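Local coordinates for glycoside Hydrolase Family 43_12 (PDB 7JVH), which probably hydrolyses glycosidic bonds in plant cell-wall polysaccharides such as xylan or arabinoxylan, as a family 43 glycoside hydrolase, at residues Ser79-Pro84 with Val398-Pro403; Asp93-Val98 with Lys362-Val367; Asn149-Thr154 with Phe165-Gly170. One frame throughout, in Å; residues are numbered along the deposited sequence.

How the interactions relate
All three contacts involve the five-bladed propeller characteristic of this family, at different depths. Interaction 1 is a buried bridge about 11 Å from the centre of the chain, where a propeller loop meets a segment that lies against the C-terminal sandwich. Interaction 2 lies about 22 Å out, where a propeller turn meets the chain leaving the last blade. Interaction 3 is the outer hairpin of one blade. Centres of interactions 1 and 3 are about 20 Å apart, with nearest atoms about 10 Å apart; interaction 2 is about 30 Å from the first and 33 Å from the third, centre to centre. None touches another. Family 43 enzymes usually hold the active site at the propeller's central axis.

Interaction 1 of 3, residues Ser79-Pro84 with Val398-Pro403; sequences SFAMFP and VAMRGP
Ala399 O receives two donors from 79-84: the N-H of Phe83, with N to O 2.8 Å, and the weaker CA-H of Met82, whose CA lies 3.5 Å from Ala399 O. Phe83 returns the bond through its own carbonyl, Ala399 N to Phe83 O being 2.9 Å and almost straight (177° at the hydrogen). Phe83 and Ala399 are thus an antiparallel hydrogen-bonded pair. Arg401 N to Ala81 O, 3.0 Å, closes the next ring, which encloses the non-hydrogen-bonded pair Met82 and Met400.

These last two, both selenomethionines, share one face of the ladder. Met400 bends at chi2 and chi3, bringing SE to 4.0 Å from CG of Met82 and its terminal CE to 3.7 Å from CB of Ala81. Met82 instead runs extended, crossing Val398 at an angle, with SE against CG2. Beyond them lie strands 433-437 and 560-566, through Phe435 and Leu560. On the other face, Phe83 has CG anti to the backbone N (chi1 -172°), which carries CE2 to 3.6 Å from CB of Pro403. The guanidinium of Arg401 turns elsewhere, to Cys115 O and Glu467.

A type II' turn from Ser79 to Met82 leads into this short two-stranded antiparallel ladder, which joins the family 43 propeller to a segment lying against the concanavalin A-like beta sandwich.

Interaction 2 of 3, residues Asp93-Val98 with Lys362-Val367; sequences DLINWV and KMPKGV
Ile95 packs closely against Met363 and Pro364, where a turn between two strands of a propeller blade meets the chain leaving the last blade. The connection opens with an Asx turn, in which Asp93 OD1 accepts from Ile95 N, and the other segment makes a type II beta turn from Pro364 to Val367. Between these two segments the contact is by van der Waals packing; hydrogen bonds begin just beyond, at Glu368 and Lys370.

The tight part surrounds Ile95, which like Met363 is buried and meets it through several carbons. Met363 crosses Ile95 at an angle: CG2 of Ile95 lies 3.4 Å from CE of Met363, a selenomethionine whose chain bends at chi3 (55°) to bring its terminal methyl there. Ile95 and Pro364 reach toward each other tip to tip, CD1 of Ile95 3.6 Å from CD of the Pro364 ring. Pro364 also touches Tyr316 of strand 316-322.

On the more exposed side Val367 touches through one methyl: CG1 of Val367 is 3.4 Å from Asp93 OD2 and 3.9 Å from Asn96 ND2. The amide of Asn96 is held on both ends, OD1 by Lys370 N and ND2 by Glu368 O as well as Asp93.

Asp93 OD1, 2.8 Å from Ile95 N, also takes Asn96 N on its syn lone pair; Asn96 ND2 meets Asp93 OD2 at 2.8 Å from above the carboxylate plane.

Interaction 3 of 3, residues Asn149-Thr154 with Phe165-Gly170; sequences NMVVKT and FNLHFG
Asn149 and Leu167 lie where strand 148-154 passes its hairpin partner 165-166, the outermost strand of a four-stranded blade in the propeller. The two run antiparallel.

Backbone bonds set the register. Val151 and Phe165 form a hydrogen-bonded pair, Phe165 N to Val151 O being 2.8 Å and Val151 N to Phe165 O 3.1 Å. Met150 and Asn166 follow as a non-hydrogen-bonded pair, with CA of Met150 3.2 Å from Phe165 O in a CA-H...O contact. Although the regular strand stops at Asn166, Leu167 N still donates to Asn149 O at 2.9 Å.

The side-chain hydrogen bond across the contact comes from Asn149. Its ND2 gives a bond of 2.9 Å to Phe169 O, lying in the asparagine's amide plane but 50° above the plane of the accepting carbonyl. Gly171 O is a further acceptor for ND2, and Thr140 holds OD1, so both ends of the amide are fixed. Lys153 turns its ammonium to Asp214.

Aromatic contact accompanies that bond. CB of Asn149 sits over one face of the Phe169 ring, 4.0 Å from the centroid, a CH-pi contact, and the amide and ring planes are 24° apart. With an alanine here, Phe169 O would probably be left without its amide donor, and the ring without the flat group lying against it.

Val151 makes the apolar side-chain contacts with Phe165 and Leu167: chi1 of 64° places CG1 between N and C, bringing it 3.8 Å from CB of Phe165 and near CD2 of Leu167. The aliphatic end of Lys153 crosses Phe165 at about a right angle, CE against CE1. At the edge of the Phe165 ring, in its plane, Val151 O lies 3.6 Å from CD1 of Phe165.

Interaction 1 of 3, residues Ser79-Pro84 with Val398-Pro403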
loop_
_atom_site.group_PDB
_atom_site.type_symbol
_atom_site.label_atom_id
_atom_site.label_comp_id
_atom_site.label_asym_id
_atom_site.label_seq_id
_atom_site.Cartn_x
_atom_site.Cartn_y
_atom_site.Cartn_z
ATOM N N SER A 79 -1.312 -4.372 1.678
ATOM C CA SER A 79 -2.375 -3.960 0.772
ATOM C C SER A 79 -3.798 -4.065 1.308
ATOM O O SER A 79 -4.745 -3.615 0.651
ATOM C CB SER A 79 -2.267 -4.734 -0.546
ATOM O OG SER A 79 -2.160 -6.126 -0.335
ATOM N N PHE A 80 -3.969 -4.698 2.472
ATOM C CA PHE A 80 -5.245 -4.718 3.187
ATOM C C PHE A 80 -6.344 -5.390 2.331
ATOM O O PHE A 80 -6.163 -6.541 1.933
ATOM C CB PHE A 80 -5.503 -3.301 3.743
ATOM C CG PHE A 80 -4.351 -2.819 4.572
ATOM C CD1 PHE A 80 -4.252 -3.174 5.904
ATOM C CD2 PHE A 80 -3.311 -2.115 4.003
ATOM C CE1 PHE A 80 -3.170 -2.789 6.668
ATOM C CE2 PHE A 80 -2.211 -1.742 4.782
ATOM C CZ PHE A 80 -2.150 -2.087 6.107
ATOM N N ALA A 81 -7.439 -4.695 2.017
ATOM C CA ALA A 81 -8.556 -5.311 1.276
ATOM C C ALA A 81 -8.506 -5.237 -0.252
ATOM O O ALA A 81 -9.451 -5.638 -0.934
ATOM C CB ALA A 81 -9.884 -4.756 1.784
HETATM N N MSE A 82 -7.410 -4.708 -0.798
HETATM C CA MSE A 82 -7.276 -4.546 -2.240
HETATM C C MSE A 82 -6.917 -5.900 -2.846
HETATM O O MSE A 82 -6.282 -6.724 -2.186
HETATM C CB MSE A 82 -6.213 -3.491 -2.564
HETATM C CG MSE A 82 -6.515 -2.102 -2.012
HETATM SE SE MSE A 82 -5.002 -0.879 -2.389
HETATM C CE MSE A 82 -5.237 0.875 -1.531
ATOM N N PHE A 83 -7.357 -6.134 -4.087
ATOM C CA PHE A 83 -7.034 -7.360 -4.799
ATOM C C PHE A 83 -6.644 -7.058 -6.244
ATOM O O PHE A 83 -7.340 -6.310 -6.929
ATOM C CB PHE A 83 -8.194 -8.349 -4.781
ATOM C CG PHE A 83 -7.830 -9.694 -5.329
ATOM C CD1 PHE A 83 -7.269 -10.665 -4.499
ATOM C CD2 PHE A 83 -7.990 -9.978 -6.671
ATOM C CE1 PHE A 83 -6.920 -11.904 -5.019
ATOM C CE2 PHE A 83 -7.632 -11.206 -7.189
ATOM C CZ PHE A 83 -7.109 -12.173 -6.367
ATOM N N PRO A 84 -5.523 -7.615 -6.769
ATOM C CA PRO A 84 -4.639 -8.503 -6.011
ATOM C C PRO A 84 -3.893 -7.774 -4.914
ATOM O O PRO A 84 -3.847 -6.548 -4.922
ATOM C CB PRO A 84 -3.675 -8.993 -7.078
ATOM C CG PRO A 84 -3.649 -7.884 -8.077
ATOM C CD PRO A 84 -5.042 -7.392 -8.144
ATOM N N VAL A 398 -6.101 -2.041 -9.148
ATOM C CA VAL A 398 -6.642 -2.935 -8.137
ATOM C C VAL A 398 -8.161 -2.813 -8.072
ATOM O O VAL A 398 -8.738 -1.799 -8.494
ATOM C CB VAL A 398 -6.058 -2.621 -6.741
ATOM C CG1 VAL A 398 -4.558 -2.914 -6.713
ATOM C CG2 VAL A 398 -6.343 -1.179 -6.317
ATOM N N ALA A 399 -8.799 -3.865 -7.543
ATOM C CA ALA A 399 -10.222 -3.881 -7.236
ATOM C C ALA A 399 -10.344 -4.012 -5.722
ATOM O O ALA A 399 -9.405 -4.444 -5.057
ATOM C CB ALA A 399 -10.893 -5.040 -7.935
HETATM N N MSE A 400 -11.493 -3.606 -5.177
HETATM C CA MSE A 400 -11.784 -3.746 -3.759
HETATM C C MSE A 400 -12.510 -5.064 -3.517
HETATM O O MSE A 400 -13.536 -5.316 -4.135
HETATM C CB MSE A 400 -12.635 -2.571 -3.267
HETATM C CG MSE A 400 -11.911 -1.237 -3.261
HETATM SE SE MSE A 400 -10.401 -1.235 -2.012
HETATM C CE MSE A 400 -11.100 -2.032 -0.349
ATOM N N ARG A 401 -11.948 -5.900 -2.638
ATOM C CA ARG A 401 -12.638 -7.060 -2.084
ATOM C C ARG A 401 -12.977 -8.187 -3.076
ATOM O O ARG A 401 -13.874 -8.986 -2.828
ATOM C CB ARG A 401 -13.909 -6.625 -1.332
ATOM C CG ARG A 401 -13.655 -5.597 -0.237
ATOM C CD ARG A 401 -14.888 -5.347 0.602
ATOM N NE ARG A 401 -14.543 -4.688 1.856
ATOM C CZ ARG A 401 -14.594 -3.372 2.070
ATOM N NH1 ARG A 401 -14.963 -2.526 1.124
ATOM N NH2 ARG A 401 -14.275 -2.898 3.277
ATOM N N GLY A 402 -12.231 -8.271 -4.183
ATOM C CA GLY A 402 -12.444 -9.306 -5.178
ATOM C C GLY A 402 -11.660 -9.077 -6.464
ATOM O O GLY A 402 -11.090 -8.007 -6.663
ATOM N N PRO A 403 -11.620 -10.070 -7.377
ATOM C CA PRO A 403 -10.887 -9.925 -8.636
ATOM C C PRO A 403 -11.652 -9.115 -9.680
ATOM O O PRO A 403 -12.880 -9.210 -9.760
ATOM C CB PRO A 403 -10.701 -11.374 -9.103
ATOM C CG PRO A 403 -11.816 -12.133 -8.458
ATOM C CD PRO A 403 -12.265 -11.381 -7.232
#

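Interaction 2 of 3, residues Asp93-Val98 with Lys362-Val367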
loop_
_atom_site.group_PDB
_atom_site.type_symbol
_atom_site.label_atom_id
_atom_site.label_comp_id
_atom_site.label_asym_id
_atom_site.label_seq_id
_atom_site.Cartn_x
_atom_site.Cartn_y
_atom_site.Cartn_z
ATOM N N ASP A 93 19.254 -1.936 -9.221
ATOM C CA ASP A 93 19.978 -0.753 -8.751
ATOM C C ASP A 93 19.349 0.022 -7.581
ATOM O O ASP A 93 19.913 1.013 -7.137
ATOM C CB ASP A 93 20.204 0.208 -9.925
ATOM C CG ASP A 93 18.901 0.730 -10.534
ATOM O OD1 ASP A 93 17.906 0.934 -9.804
ATOM O OD2 ASP A 93 18.879 0.955 -11.758
ATOM N N LEU A 94 18.176 -0.426 -7.111
ATOM C CA LEU A 94 17.358 0.114 -5.973
ATOM C C LEU A 94 16.722 1.475 -6.259
ATOM O O LEU A 94 16.166 2.034 -5.333
ATOM C CB LEU A 94 18.118 0.179 -4.646
ATOM C CG LEU A 94 18.766 -1.100 -4.143
ATOM C CD1 LEU A 94 19.668 -0.771 -2.982
ATOM C CD2 LEU A 94 17.718 -2.099 -3.715
ATOM N N ILE A 95 16.850 2.001 -7.471
ATOM C CA ILE A 95 16.221 3.299 -7.845
ATOM C C ILE A 95 15.189 3.072 -8.943
ATOM O O ILE A 95 14.129 3.655 -8.880
ATOM C CB ILE A 95 17.288 4.295 -8.316
ATOM C CG1 ILE A 95 18.430 4.401 -7.313
ATOM C CG2 ILE A 95 16.664 5.646 -8.592
ATOM C CD1 ILE A 95 18.326 5.576 -6.413
ATOM N N ASN A 96 15.529 2.255 -9.922
ATOM C CA ASN A 96 14.611 1.999 -11.049
ATOM C C ASN A 96 13.894 0.681 -10.801
ATOM O O ASN A 96 14.519 -0.364 -10.878
ATOM C CB ASN A 96 15.349 2.081 -12.380
ATOM C CG ASN A 96 16.154 3.355 -12.476
ATOM O OD1 ASN A 96 15.612 4.413 -12.746
ATOM N ND2 ASN A 96 17.440 3.268 -12.210
ATOM N N TRP A 97 12.598 0.774 -10.539
ATOM C CA TRP A 97 11.797 -0.422 -10.206
ATOM C C TRP A 97 10.743 -0.719 -11.265
ATOM O O TRP A 97 10.171 0.207 -11.817
ATOM C CB TRP A 97 11.118 -0.179 -8.867
ATOM C CG TRP A 97 12.053 0.021 -7.724
ATOM C CD1 TRP A 97 12.569 1.192 -7.273
ATOM C CD2 TRP A 97 12.524 -0.994 -6.834
ATOM N NE1 TRP A 97 13.341 0.974 -6.173
ATOM C CE2 TRP A 97 13.335 -0.358 -5.884
ATOM C CE3 TRP A 97 12.344 -2.374 -6.759
ATOM C CZ2 TRP A 97 13.969 -1.058 -4.870
ATOM C CZ3 TRP A 97 12.973 -3.065 -5.757
ATOM C CH2 TRP A 97 13.772 -2.413 -4.829
ATOM N N VAL A 98 10.565 -2.003 -11.532
ATOM C CA VAL A 98 9.507 -2.545 -12.380
ATOM C C VAL A 98 8.606 -3.408 -11.486
ATOM O O VAL A 98 9.098 -4.295 -10.778
ATOM C CB VAL A 98 10.097 -3.406 -13.530
ATOM C CG1 VAL A 98 8.993 -3.996 -14.401
ATOM C CG2 VAL A 98 11.048 -2.588 -14.378
ATOM N N LYS A 362 20.889 11.473 -2.936
ATOM C CA LYS A 362 21.834 11.187 -4.029
ATOM C C LYS A 362 21.636 9.723 -4.394
ATOM O O LYS A 362 21.427 8.948 -3.491
ATOM C CB LYS A 362 23.252 11.482 -3.545
ATOM C CG LYS A 362 23.362 12.675 -2.611
ATOM C CD LYS A 362 24.730 12.864 -2.005
ATOM C CE LYS A 362 24.758 12.711 -0.500
ATOM N NZ LYS A 362 25.217 13.939 0.183
HETATM N N MSE A 363 21.715 9.370 -5.675
HETATM C CA MSE A 363 21.579 7.953 -6.102
HETATM C C MSE A 363 22.914 7.229 -5.891
HETATM O O MSE A 363 23.921 7.872 -5.638
HETATM C CB MSE A 363 21.287 7.860 -7.604
HETATM C CG MSE A 363 20.011 8.510 -8.077
HETATM SE SE MSE A 363 19.640 8.126 -9.934
HETATM C CE MSE A 363 19.622 6.252 -10.139
ATOM N N PRO A 364 22.969 5.893 -5.967
ATOM C CA PRO A 364 24.240 5.189 -5.876
ATOM C C PRO A 364 25.121 5.505 -7.095
ATOM O O PRO A 364 24.597 5.694 -8.154
ATOM C CB PRO A 364 23.826 3.718 -5.916
ATOM C CG PRO A 364 22.401 3.727 -5.454
ATOM C CD PRO A 364 21.828 5.003 -6.019
ATOM N N LYS A 365 26.442 5.500 -6.913
ATOM C CA LYS A 365 27.422 5.806 -7.988
ATOM C C LYS A 365 27.133 4.988 -9.249
ATOM O O LYS A 365 26.903 3.789 -9.145
ATOM C CB LYS A 365 28.849 5.556 -7.492
ATOM C CG LYS A 365 29.958 5.770 -8.516
ATOM C CD LYS A 365 30.621 4.489 -8.986
ATOM C CE LYS A 365 30.621 4.322 -10.490
ATOM N NZ LYS A 365 30.612 2.894 -10.879
ATOM N N GLY A 366 27.180 5.650 -10.400
ATOM C CA GLY A 366 26.947 5.051 -11.704
ATOM C C GLY A 366 25.490 4.936 -12.139
ATOM O O GLY A 366 25.231 4.836 -13.335
ATOM N N VAL A 367 24.544 4.926 -11.198
ATOM C CA VAL A 367 23.114 4.706 -11.570
ATOM C C VAL A 367 22.447 5.980 -12.080
ATOM O O VAL A 367 22.610 7.013 -11.454
ATOM C CB VAL A 367 22.303 4.090 -10.419
ATOM C CG1 VAL A 367 21.113 3.319 -10.950
ATOM C CG2 VAL A 367 23.162 3.185 -9.567
#

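Interaction 3 of 3, residues Asn149-Thr154 with Phe165-Gly170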
loop_
_atom_site.group_PDB
_atom_site.type_symbol
_atom_site.label_atom_id
_atom_site.label_comp_id
_atom_site.label_asym_id
_atom_site.label_seq_id
_atom_site.Cartn_x
_atom_site.Cartn_y
_atom_site.Cartn_z
ATOM N N ASN A 149 -1.731 -15.648 10.368
ATOM C CA ASN A 149 -0.360 -15.732 9.904
ATOM C C ASN A 149 -0.153 -16.867 8.903
ATOM O O ASN A 149 -0.617 -17.989 9.117
ATOM C CB ASN A 149 0.544 -15.885 11.127
ATOM C CG ASN A 149 0.717 -14.586 11.874
ATOM O OD1 ASN A 149 0.980 -13.541 11.252
ATOM N ND2 ASN A 149 0.604 -14.639 13.207
HETATM N N MSE A 150 0.543 -16.551 7.802
HETATM C CA MSE A 150 0.657 -17.469 6.682
HETATM C C MSE A 150 1.874 -17.112 5.841
HETATM O O MSE A 150 2.315 -15.967 5.845
HETATM C CB MSE A 150 -0.611 -17.421 5.821
HETATM C CG MSE A 150 -0.860 -16.088 5.144
HETATM SE SE MSE A 150 -0.015 -16.038 3.371
HETATM C CE MSE A 150 -1.421 -15.526 2.091
ATOM N N VAL A 151 2.381 -18.102 5.097
ATOM C CA VAL A 151 3.518 -17.915 4.215
ATOM C C VAL A 151 3.254 -18.555 2.846
ATOM O O VAL A 151 2.603 -19.596 2.759
ATOM C CB VAL A 151 4.826 -18.463 4.854
ATOM C CG1 VAL A 151 4.764 -19.958 5.076
ATOM C CG2 VAL A 151 6.042 -18.108 4.006
ATOM N N VAL A 152 3.744 -17.903 1.786
ATOM C CA VAL A 152 3.739 -18.448 0.426
ATOM C C VAL A 152 5.173 -18.494 -0.121
ATOM O O VAL A 152 6.032 -17.716 0.299
ATOM C CB VAL A 152 2.829 -17.642 -0.526
ATOM C CG1 VAL A 152 1.393 -17.603 -0.021
ATOM C CG2 VAL A 152 3.335 -16.235 -0.701
ATOM N N LYS A 153 5.412 -19.415 -1.058
ATOM C CA LYS A 153 6.749 -19.727 -1.555
ATOM C C LYS A 153 6.821 -19.767 -3.070
ATOM O O LYS A 153 5.821 -19.970 -3.738
ATOM C CB LYS A 153 7.210 -21.083 -1.013
ATOM C CG LYS A 153 7.225 -21.162 0.497
ATOM C CD LYS A 153 8.088 -22.295 1.017
ATOM C CE LYS A 153 7.610 -23.664 0.632
ATOM N NZ LYS A 153 8.563 -24.668 1.163
ATOM N N THR A 154 8.040 -19.602 -3.593
ATOM C CA THR A 154 8.326 -19.712 -5.022
ATOM C C THR A 154 9.818 -19.870 -5.282
ATOM O O THR A 154 10.644 -19.428 -4.488
ATOM C CB THR A 154 7.811 -18.489 -5.808
ATOM O OG1 THR A 154 7.992 -18.723 -7.205
ATOM C CG2 THR A 154 8.552 -17.225 -5.426
ATOM N N PHE A 165 0.584 -21.471 3.390
ATOM C CA PHE A 165 0.817 -22.422 4.462
ATOM C C PHE A 165 0.361 -21.680 5.706
ATOM O O PHE A 165 0.905 -20.627 6.035
ATOM C CB PHE A 165 2.312 -22.770 4.583
ATOM C CG PHE A 165 2.827 -23.628 3.469
ATOM C CD1 PHE A 165 3.312 -23.052 2.297
ATOM C CD2 PHE A 165 2.826 -25.009 3.581
ATOM C CE1 PHE A 165 3.795 -23.854 1.265
ATOM C CE2 PHE A 165 3.296 -25.806 2.549
ATOM C CZ PHE A 165 3.780 -25.233 1.394
ATOM N N ASN A 166 -0.653 -22.207 6.394
ATOM C CA ASN A 166 -1.184 -21.579 7.616
ATOM C C ASN A 166 -0.199 -21.826 8.759
ATOM O O ASN A 166 0.191 -22.971 9.001
ATOM C CB ASN A 166 -2.574 -22.132 7.963
ATOM C CG ASN A 166 -3.712 -21.442 7.204
ATOM O OD1 ASN A 166 -3.697 -20.223 7.064
ATOM N ND2 ASN A 166 -4.677 -22.210 6.680
ATOM N N LEU A 167 0.202 -20.749 9.445
ATOM C CA LEU A 167 1.147 -20.826 10.554
ATOM C C LEU A 167 0.443 -20.628 11.898
ATOM O O LEU A 167 -0.436 -19.777 12.041
ATOM C CB LEU A 167 2.255 -19.790 10.375
ATOM C CG LEU A 167 2.906 -19.773 8.988
ATOM C CD1 LEU A 167 3.803 -18.559 8.845
ATOM C CD2 LEU A 167 3.682 -21.054 8.721
ATOM N N HIS A 168 0.872 -21.410 12.895
ATOM C CA HIS A 168 0.150 -21.580 14.159
ATOM C C HIS A 168 0.702 -20.702 15.289
ATOM O O HIS A 168 1.164 -21.211 16.317
ATOM C CB HIS A 168 0.167 -23.055 14.572
ATOM C CG HIS A 168 -0.483 -23.970 13.579
ATOM N ND1 HIS A 168 -0.205 -25.318 13.512
ATOM C CD2 HIS A 168 -1.404 -23.729 12.615
ATOM C CE1 HIS A 168 -0.926 -25.870 12.555
ATOM N NE2 HIS A 168 -1.664 -24.927 11.995
ATOM N N PHE A 169 0.598 -19.378 15.109
ATOM C CA PHE A 169 0.920 -18.408 16.152
ATOM C C PHE A 169 0.096 -17.156 15.901
ATOM O O PHE A 169 -0.316 -16.912 14.771
ATOM C CB PHE A 169 2.418 -18.110 16.171
ATOM C CG PHE A 169 2.955 -17.611 14.847
ATOM C CD1 PHE A 169 2.981 -16.257 14.564
ATOM C CD2 PHE A 169 3.448 -18.495 13.897
ATOM C CE1 PHE A 169 3.487 -15.784 13.355
ATOM C CE2 PHE A 169 3.937 -18.032 12.689
ATOM C CZ PHE A 169 3.963 -16.679 12.419
ATOM N N GLY A 170 -0.144 -16.387 16.965
ATOM C CA GLY A 170 -0.908 -15.159 16.892
ATOM C C GLY A 170 -0.042 -13.937 16.649
ATOM O O GLY A 170 1.139 -14.051 16.376
#